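Kinesin-like protein Nod (Drosophila melanogaster, PDB 3DCB) is a kinesin-family protein required for distributive segregation of non-exchange chromosomes in meiosis, present here as its ATP- and microtubule-binding motor domain. Local coordinates at residues H67-T72 against Y79-L84; L99-T104 against F308-S313; Y110-T115 against I239-G244. One frame throughout, in Å; residues are numbered along the deposited sequence.

In the fold
All three contacts involve the same mixed central sheet of the kinesin motor domain. Interaction 2 lies inside that sheet and is buried: two parallel strands bonded backbone to backbone. Interaction 3 is also buried, but sets the end of the P-loop helix on neighbouring strand 234-241 without a direct hydrogen bond. Interaction 1 lies farther out, partly buried and mostly apolar. Interactions 2 and 3 share the nucleotide and are linked by the backbone of Ala100, which pairs with Val240 and Leu242, and by Met112, which packs on Ala100 and Leu309. Interaction 1 touches interaction 2 through the packing of Leu82 on Leu309, but does not touch interaction 3.

Interaction 1: H67-T72 against Y79-L84; sequences HAFPAT and YQALIL
His67 and Phe69 of strand 67-69 reach the last turn of helix 75-82 through Ala81 and Leu82, a strand-loop-helix unit at the side of the central sheet of the kinesin motor domain. His67 and Phe69, two residues apart on the strand, both direct CB toward the helix, while Ala68 between them packs against Phe47. The His67 ring reaches the helix end obliquely. Its NE2 comes to 3.8 Å from the carbonyl O of Ala81, a polar approach without a hydrogen bond. CD2 of the same ring meets CD1 of Leu82 at 4.1 Å, and the two side chains pass at a slant. The first torsion of His67 sets CG anti to its carbonyl carbon (chi1 -67°), which swings the imidazole off the strand and over to the helix.

Ala81 is the small residue on which both rings converge: its CB lies 4.3 Å from His67 CE1 and 4.2 Å from Phe69 CZ. Ala81 offers only a methyl group, which Phe69 meets, while the imidazole also reaches the carbonyl O. Phe69 also approaches Leu82, with CE2 4.4 Å from Leu82 CB. Leu82 turns its CG away from its backbone N (chi1 -177°), and the branch ending in CD1 runs to the imidazole.

Strand 23-30 lies next to both partners: His67 and Phe69 bond to the backbone of Val28, and the side chains of His67 and Leu82 both touch Ala27. On the far side, Tyr79 directs its CB away from the strand, and its OH is hydrogen-bonded to Asp134. Within 79-84, Tyr79 O accepts from Ile83 N at 2.8 Å and from Leu84 N at 2.9 Å.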
# COMPACT_ATOMS: atom_id res chain seq x y z
N HIS A 67 1.59 1.07 -14.73
CA HIS A 67 2.89 0.46 -14.50
C HIS A 67 2.79 -1.06 -14.45
O HIS A 67 2.10 -1.61 -13.60
CB HIS A 67 3.45 0.94 -13.17
CG HIS A 67 3.81 2.39 -13.14
ND1 HIS A 67 4.95 2.89 -13.74
CD2 HIS A 67 3.20 3.46 -12.56
CE1 HIS A 67 5.04 4.19 -13.51
NE2 HIS A 67 3.99 4.56 -12.80
N ALA A 68 3.49 -1.72 -15.37
CA ALA A 68 3.49 -3.17 -15.43
C ALA A 68 4.93 -3.60 -15.16
O ALA A 68 5.76 -3.57 -16.06
CB ALA A 68 3.04 -3.63 -16.80
N PHE A 69 5.23 -3.99 -13.93
CA PHE A 69 6.58 -4.38 -13.56
C PHE A 69 6.87 -5.89 -13.60
O PHE A 69 6.25 -6.68 -12.89
CB PHE A 69 6.91 -3.88 -12.15
CG PHE A 69 6.75 -2.39 -11.97
CD1 PHE A 69 7.46 -1.49 -12.76
CD2 PHE A 69 5.90 -1.89 -10.99
CE1 PHE A 69 7.33 -0.11 -12.57
CE2 PHE A 69 5.76 -0.51 -10.79
CZ PHE A 69 6.49 0.38 -11.58
N PRO A 70 7.83 -6.29 -14.44
CA PRO A 70 8.19 -7.71 -14.52
C PRO A 70 9.00 -8.10 -13.29
O PRO A 70 9.63 -7.24 -12.68
CB PRO A 70 9.01 -7.80 -15.81
CG PRO A 70 9.65 -6.45 -15.90
CD PRO A 70 8.49 -5.52 -15.50
N ALA A 71 8.98 -9.37 -12.93
CA ALA A 71 9.70 -9.86 -11.76
C ALA A 71 11.17 -9.45 -11.75
O ALA A 71 11.82 -9.56 -10.72
CB ALA A 71 9.57 -11.38 -11.67
N THR A 72 11.68 -8.97 -12.88
CA THR A 72 13.07 -8.54 -12.95
C THR A 72 13.30 -7.15 -12.36
O THR A 72 14.44 -6.80 -12.07
CB THR A 72 13.58 -8.49 -14.40
OG1 THR A 72 14.86 -7.84 -14.42
CG2 THR A 72 12.62 -7.73 -15.29
N TYR A 79 10.24 1.66 -6.69
CA TYR A 79 9.99 2.79 -5.81
C TYR A 79 10.13 4.15 -6.51
O TYR A 79 9.24 5.01 -6.40
CB TYR A 79 10.95 2.75 -4.61
CG TYR A 79 10.97 4.05 -3.83
CD1 TYR A 79 9.96 4.36 -2.91
CD2 TYR A 79 11.96 5.00 -4.08
CE1 TYR A 79 9.94 5.59 -2.27
CE2 TYR A 79 11.94 6.23 -3.45
CZ TYR A 79 10.93 6.53 -2.55
OH TYR A 79 10.88 7.77 -1.97
N GLN A 80 11.23 4.35 -7.22
CA GLN A 80 11.46 5.62 -7.89
C GLN A 80 10.41 5.93 -8.96
O GLN A 80 10.19 7.09 -9.33
CB GLN A 80 12.86 5.67 -8.48
CG GLN A 80 13.94 5.54 -7.42
CD GLN A 80 15.33 5.73 -8.00
OE1 GLN A 80 16.34 5.32 -7.39
NE2 GLN A 80 15.39 6.36 -9.17
N ALA A 81 9.75 4.90 -9.45
CA ALA A 81 8.74 5.08 -10.48
C ALA A 81 7.34 5.19 -9.91
O ALA A 81 6.53 6.01 -10.34
CB ALA A 81 8.79 3.92 -11.47
N LEU A 82 7.05 4.36 -8.92
CA LEU A 82 5.73 4.32 -8.34
C LEU A 82 5.47 5.19 -7.11
O LEU A 82 4.37 5.73 -6.96
CB LEU A 82 5.40 2.88 -7.99
CG LEU A 82 4.01 2.61 -7.43
CD1 LEU A 82 2.98 2.82 -8.52
CD2 LEU A 82 3.95 1.19 -6.90
N ILE A 83 6.46 5.31 -6.24
CA ILE A 83 6.26 6.06 -5.01
C ILE A 83 6.93 7.43 -4.93
O ILE A 83 6.33 8.38 -4.45
CB ILE A 83 6.73 5.23 -3.80
CG1 ILE A 83 6.13 3.83 -3.87
CG2 ILE A 83 6.34 5.93 -2.52
CD1 ILE A 83 4.61 3.80 -3.87
N LEU A 84 8.18 7.52 -5.39
CA LEU A 84 8.90 8.78 -5.33
C LEU A 84 8.01 9.94 -5.74
O LEU A 84 8.02 10.99 -5.11
CB LEU A 84 10.14 8.73 -6.22
CG LEU A 84 11.00 10.00 -6.19
CD1 LEU A 84 11.34 10.34 -4.76
CD2 LEU A 84 12.28 9.78 -7.00

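Interaction 2: L99-T104 against F308-S313; sequences LAYGQT and FLACIS. With ANP (phosphoaminophosphonic acid-adenylate ester), chain C.
Leu99 and Phe308 run alongside each other in the same direction, on two parallel central strands of this P-loop NTPase fold; Leu99 CD2 meets the edge of the phenyl ring at CD1, 3.9 Å away. On the same sheet face Tyr101 reaches across to Ala310. Its CG sits between the backbone N and the carbonyl carbon (chi1 73°), which carries the ring to the neighbouring strand, CZ 3.4 Å from Ala310 CB, while OH bonds to Thr325 O. With an alanine here, the Ala310 methyl would probably lose its aromatic neighbour and Thr325 O its hydroxyl partner. Ala100 and Leu309 point to the opposite face, against Met112.

The backbones are joined by Leu309 N to Leu99 O (2.8 Å), a weak Tyr101 N to Leu309 O, and Cys311 N to Tyr101 O (3.1 Å), the last nearly straight at 170°. At Gly102, where the P-loop begins, a CB would run into Cys311 O and into the preceding carbonyl. Beyond this point a water takes over, donating to Cys311 O at 2.7 Å and weakly accepting from Gln103 N. Outermost, Thr104 OG1 donates to O2G of the ATP analogue's terminal phosphate at 2.7 Å.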
# COMPACT_ATOMS: atom_id res chain seq x y z
N LEU A 99 -1.50 1.13 -1.72
CA LEU A 99 -2.11 -0.11 -1.27
C LEU A 99 -1.71 -1.35 -2.06
O LEU A 99 -1.85 -1.39 -3.29
CB LEU A 99 -3.63 0.02 -1.32
CG LEU A 99 -4.49 -1.13 -0.77
CD1 LEU A 99 -5.74 -0.53 -0.17
CD2 LEU A 99 -4.85 -2.14 -1.87
N ALA A 100 -1.23 -2.38 -1.37
CA ALA A 100 -0.86 -3.60 -2.05
C ALA A 100 -1.88 -4.71 -1.75
O ALA A 100 -2.19 -4.97 -0.59
CB ALA A 100 0.55 -4.04 -1.62
N TYR A 101 -2.42 -5.32 -2.81
CA TYR A 101 -3.37 -6.40 -2.68
C TYR A 101 -3.00 -7.50 -3.66
O TYR A 101 -2.22 -7.26 -4.58
CB TYR A 101 -4.79 -5.90 -2.98
CG TYR A 101 -5.06 -5.63 -4.44
CD1 TYR A 101 -4.45 -4.56 -5.10
CD2 TYR A 101 -5.86 -6.50 -5.19
CE1 TYR A 101 -4.63 -4.35 -6.47
CE2 TYR A 101 -6.05 -6.30 -6.56
CZ TYR A 101 -5.43 -5.23 -7.19
OH TYR A 101 -5.64 -5.03 -8.54
N GLY A 102 -3.55 -8.69 -3.45
CA GLY A 102 -3.25 -9.80 -4.34
C GLY A 102 -3.20 -11.12 -3.59
O GLY A 102 -3.35 -11.14 -2.37
N GLN A 103 -3.00 -12.21 -4.34
CA GLN A 103 -2.92 -13.57 -3.79
C GLN A 103 -1.78 -13.69 -2.79
O GLN A 103 -0.77 -13.00 -2.89
CB GLN A 103 -2.69 -14.57 -4.93
CG GLN A 103 -2.49 -16.03 -4.48
CD GLN A 103 -2.27 -16.99 -5.65
OE1 GLN A 103 -2.45 -18.20 -5.51
NE2 GLN A 103 -1.88 -16.46 -6.80
N THR A 104 -1.93 -14.59 -1.82
CA THR A 104 -0.89 -14.80 -0.81
C THR A 104 0.44 -15.26 -1.41
O THR A 104 0.46 -16.05 -2.36
CB THR A 104 -1.33 -15.85 0.24
OG1 THR A 104 -0.21 -16.21 1.05
CG2 THR A 104 -1.88 -17.11 -0.43
N PHE A 308 -2.66 1.87 -6.29
CA PHE A 308 -2.77 0.44 -6.06
C PHE A 308 -1.58 -0.27 -6.66
O PHE A 308 -1.10 0.10 -7.74
CB PHE A 308 -4.00 -0.12 -6.75
CG PHE A 308 -5.29 0.41 -6.23
CD1 PHE A 308 -5.86 -0.13 -5.08
CD2 PHE A 308 -5.97 1.41 -6.91
CE1 PHE A 308 -7.09 0.33 -4.61
CE2 PHE A 308 -7.19 1.88 -6.47
CZ PHE A 308 -7.75 1.34 -5.32
N LEU A 309 -1.11 -1.29 -5.97
CA LEU A 309 -0.01 -2.11 -6.46
C LEU A 309 -0.50 -3.55 -6.42
O LEU A 309 -0.49 -4.18 -5.36
CB LEU A 309 1.25 -1.96 -5.60
CG LEU A 309 2.35 -2.96 -6.00
CD1 LEU A 309 2.59 -2.88 -7.51
CD2 LEU A 309 3.63 -2.73 -5.22
N ALA A 310 -0.95 -4.05 -7.56
CA ALA A 310 -1.46 -5.41 -7.64
C ALA A 310 -0.27 -6.38 -7.80
O ALA A 310 0.55 -6.20 -8.71
CB ALA A 310 -2.43 -5.53 -8.84
N CYS A 311 -0.17 -7.37 -6.92
CA CYS A 311 0.92 -8.34 -7.01
C CYS A 311 0.35 -9.65 -7.57
O CYS A 311 -0.64 -10.15 -7.07
CB CYS A 311 1.52 -8.61 -5.63
SG CYS A 311 2.12 -7.13 -4.84
N ILE A 312 0.96 -10.20 -8.61
CA ILE A 312 0.43 -11.45 -9.17
C ILE A 312 1.47 -12.55 -9.23
O ILE A 312 2.68 -12.29 -9.23
CB ILE A 312 -0.14 -11.23 -10.59
CG1 ILE A 312 0.87 -10.48 -11.46
CG2 ILE A 312 -1.47 -10.50 -10.50
CD1 ILE A 312 0.52 -10.44 -12.92
N SER A 313 1.00 -13.78 -9.29
CA SER A 313 1.89 -14.93 -9.35
C SER A 313 2.20 -15.30 -10.79
O SER A 313 1.35 -15.16 -11.66
CB SER A 313 1.27 -16.14 -8.64
OG SER A 313 1.63 -17.35 -9.29
PG ANP C . 0.64 -12.83 2.16
O1G ANP C . -0.32 -12.26 1.22
O2G ANP C . 0.04 -14.16 2.79
O3G ANP C . 0.88 -11.81 3.37
PB ANP C . 2.87 -11.85 0.70
O1B ANP C . 2.02 -11.42 -0.42
O2B ANP C . 3.02 -10.66 1.77
N3B ANP C . 2.12 -13.21 1.42
PA ANP C . 5.57 -11.73 0.86
O1A ANP C . 5.53 -10.27 0.69
O2A ANP C . 5.50 -12.10 2.40
O3A ANP C . 4.28 -12.41 0.12
O5' ANP C . 6.90 -12.31 0.20
C5' ANP C . 6.91 -13.75 0.38
C4' ANP C . 8.31 -14.28 0.05
O4' ANP C . 8.63 -14.02 -1.36
C3' ANP C . 9.36 -13.55 0.93
O3' ANP C . 10.54 -14.31 1.09
C2' ANP C . 9.81 -12.46 -0.12
O2' ANP C . 11.12 -11.96 0.17
C1' ANP C . 9.88 -13.29 -1.42
N9 ANP C . 9.87 -12.39 -2.57
C8 ANP C . 8.77 -11.86 -3.20
N7 ANP C . 9.12 -10.99 -4.10
C5 ANP C . 10.47 -11.02 -4.24
C6 ANP C . 11.42 -10.33 -5.03
N6 ANP C . 11.00 -9.48 -6.03
N1 ANP C . 12.74 -10.52 -4.79
C2 ANP C . 13.16 -11.44 -3.90
N3 ANP C . 12.30 -12.10 -3.12
C4 ANP C . 10.98 -11.89 -3.22
O HOH W 1 -2.45 -11.98 -7.75

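Interaction 3: Y110-T115 against I239-G244; sequences YSMGMT and IVDLAG. With ANP (phosphoaminophosphonic acid-adenylate ester), chain C.
Met112 and Ile239 make the apolar part of this contact, Met112 CB resting 3.9 Å from Ile239 CG2. The thioether of Met112 then bends away from strand 234-241 toward Ala100 and Leu309, so the strand is met by the base of the side chain, with CG also 4.2 Å from Val240 O.

A second, mixed contact pairs an aliphatic chain with a carboxylate. The Met114 and Asp241 side chains overlap as they run in opposing senses, and Met114 CG lies alongside Asp241 OD1. Asp241 carries its CG anti to the backbone N (chi1 -168°), extending the carboxylate toward the P-loop helix, where OD1 is hydrogen-bonded to Ser109 OG. A magnesium ion lies about 4 Å from the Asp241 side chain at the nearest atoms.

No hydrogen bond joins the two segments; two of their backbone N-H groups instead hold the ATP analogue. Tyr110 N donates to O1A of the alpha-phosphate at 2.8 Å (155°), and Gly244 N to O1G of the gamma-phosphate at 2.9 Å (143°). The Tyr110 ring offers one face to the adenine, whose C4 lies 3.9 Å above the ring plane, over its centre; the hydroxyl bonds to His124.

Asp241-Leu-Ala-Gly244 matches the DxxG sequence of kinesin switch II, and its glycine N-H on the gamma-phosphate, beside the P-loop helix, is consistent with the gamma-phosphate sensing seen in kinesins and related P-loop NTPases.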
# COMPACT_ATOMS: atom_id res chain seq x y z
N TYR A 110 6.76 -7.84 1.09
CA TYR A 110 8.13 -7.61 0.69
C TYR A 110 8.23 -6.25 0.01
O TYR A 110 9.10 -5.45 0.33
CB TYR A 110 8.55 -8.73 -0.27
CG TYR A 110 9.86 -8.48 -0.98
CD1 TYR A 110 11.09 -8.65 -0.33
CD2 TYR A 110 9.87 -8.09 -2.32
CE1 TYR A 110 12.29 -8.43 -1.00
CE2 TYR A 110 11.07 -7.86 -3.00
CZ TYR A 110 12.27 -8.04 -2.33
OH TYR A 110 13.45 -7.87 -3.01
N SER A 111 7.31 -6.01 -0.92
CA SER A 111 7.26 -4.77 -1.69
C SER A 111 6.97 -3.52 -0.89
O SER A 111 7.48 -2.45 -1.21
CB SER A 111 6.19 -4.88 -2.78
OG SER A 111 6.56 -5.85 -3.73
N MET A 112 6.13 -3.63 0.13
CA MET A 112 5.78 -2.44 0.88
C MET A 112 6.83 -2.14 1.93
O MET A 112 6.96 -1.01 2.39
CB MET A 112 4.41 -2.62 1.52
CG MET A 112 3.27 -2.88 0.52
SD MET A 112 3.05 -1.52 -0.65
CE MET A 112 3.92 -2.21 -2.04
N GLY A 113 7.59 -3.17 2.29
CA GLY A 113 8.65 -3.01 3.28
C GLY A 113 8.12 -2.97 4.69
O GLY A 113 8.39 -2.03 5.44
N MET A 114 7.41 -4.02 5.07
CA MET A 114 6.82 -4.12 6.41
C MET A 114 7.69 -4.84 7.44
O MET A 114 7.36 -4.90 8.62
CB MET A 114 5.47 -4.82 6.30
CG MET A 114 4.48 -4.07 5.45
SD MET A 114 4.14 -2.45 6.17
CE MET A 114 2.95 -2.94 7.38
N THR A 115 8.82 -5.37 6.98
CA THR A 115 9.76 -6.07 7.85
C THR A 115 10.84 -5.10 8.35
O THR A 115 11.30 -4.24 7.61
CB THR A 115 10.44 -7.21 7.09
OG1 THR A 115 9.47 -8.21 6.76
CG2 THR A 115 11.56 -7.83 7.92
N ILE A 239 0.81 3.41 3.88
CA ILE A 239 1.36 2.24 3.23
C ILE A 239 0.44 1.10 3.69
O ILE A 239 0.43 0.74 4.88
CB ILE A 239 2.82 2.03 3.68
CG1 ILE A 239 3.62 3.31 3.38
CG2 ILE A 239 3.45 0.86 2.91
CD1 ILE A 239 3.69 3.65 1.92
N VAL A 240 -0.37 0.58 2.77
CA VAL A 240 -1.32 -0.48 3.07
C VAL A 240 -0.91 -1.85 2.56
O VAL A 240 -0.76 -2.06 1.35
CB VAL A 240 -2.72 -0.16 2.49
CG1 VAL A 240 -3.73 -1.19 2.97
CG2 VAL A 240 -3.16 1.24 2.93
N ASP A 241 -0.75 -2.78 3.48
CA ASP A 241 -0.33 -4.14 3.17
C ASP A 241 -1.47 -5.12 3.44
O ASP A 241 -1.63 -5.64 4.55
CB ASP A 241 0.87 -4.48 4.03
CG ASP A 241 1.59 -5.74 3.59
OD1 ASP A 241 2.44 -6.21 4.37
OD2 ASP A 241 1.31 -6.26 2.49
N LEU A 242 -2.27 -5.37 2.41
CA LEU A 242 -3.37 -6.33 2.51
C LEU A 242 -2.86 -7.76 2.47
O LEU A 242 -1.98 -8.10 1.68
CB LEU A 242 -4.38 -6.10 1.38
CG LEU A 242 -5.65 -5.34 1.76
CD1 LEU A 242 -5.34 -4.21 2.73
CD2 LEU A 242 -6.34 -4.80 0.51
N ALA A 243 -3.41 -8.61 3.33
CA ALA A 243 -3.09 -10.03 3.33
C ALA A 243 -3.77 -10.75 2.18
O ALA A 243 -4.89 -10.40 1.79
CB ALA A 243 -3.47 -10.66 4.66
N GLY A 244 -3.10 -11.76 1.63
CA GLY A 244 -3.70 -12.62 0.63
C GLY A 244 -4.55 -13.72 1.25
O GLY A 244 -4.19 -14.29 2.27
PG ANP C . 0.64 -12.83 2.16
O1G ANP C . -0.32 -12.26 1.22
O2G ANP C . 0.04 -14.16 2.79
O3G ANP C . 0.88 -11.81 3.37
PB ANP C . 2.87 -11.85 0.70
O1B ANP C . 2.02 -11.42 -0.42
O2B ANP C . 3.02 -10.66 1.77
N3B ANP C . 2.12 -13.21 1.42
PA ANP C . 5.57 -11.73 0.86
O1A ANP C . 5.53 -10.27 0.69
O2A ANP C . 5.50 -12.10 2.40
O3A ANP C . 4.28 -12.41 0.12
O5' ANP C . 6.90 -12.31 0.20
C5' ANP C . 6.91 -13.75 0.38
C4' ANP C . 8.31 -14.28 0.05
O4' ANP C . 8.63 -14.02 -1.36
C3' ANP C . 9.36 -13.55 0.93
O3' ANP C . 10.54 -14.31 1.09
C2' ANP C . 9.81 -12.46 -0.12
O2' ANP C . 11.12 -11.96 0.17
C1' ANP C . 9.88 -13.29 -1.42
N9 ANP C . 9.87 -12.39 -2.57
C8 ANP C . 8.77 -11.86 -3.20
N7 ANP C . 9.12 -10.99 -4.10
C5 ANP C . 10.47 -11.02 -4.24
C6 ANP C . 11.42 -10.33 -5.03
N6 ANP C . 11.00 -9.48 -6.03
N1 ANP C . 12.74 -10.52 -4.79
C2 ANP C . 13.16 -11.44 -3.90
N3 ANP C . 12.30 -12.10 -3.12
C4 ANP C . 10.98 -11.89 -3.22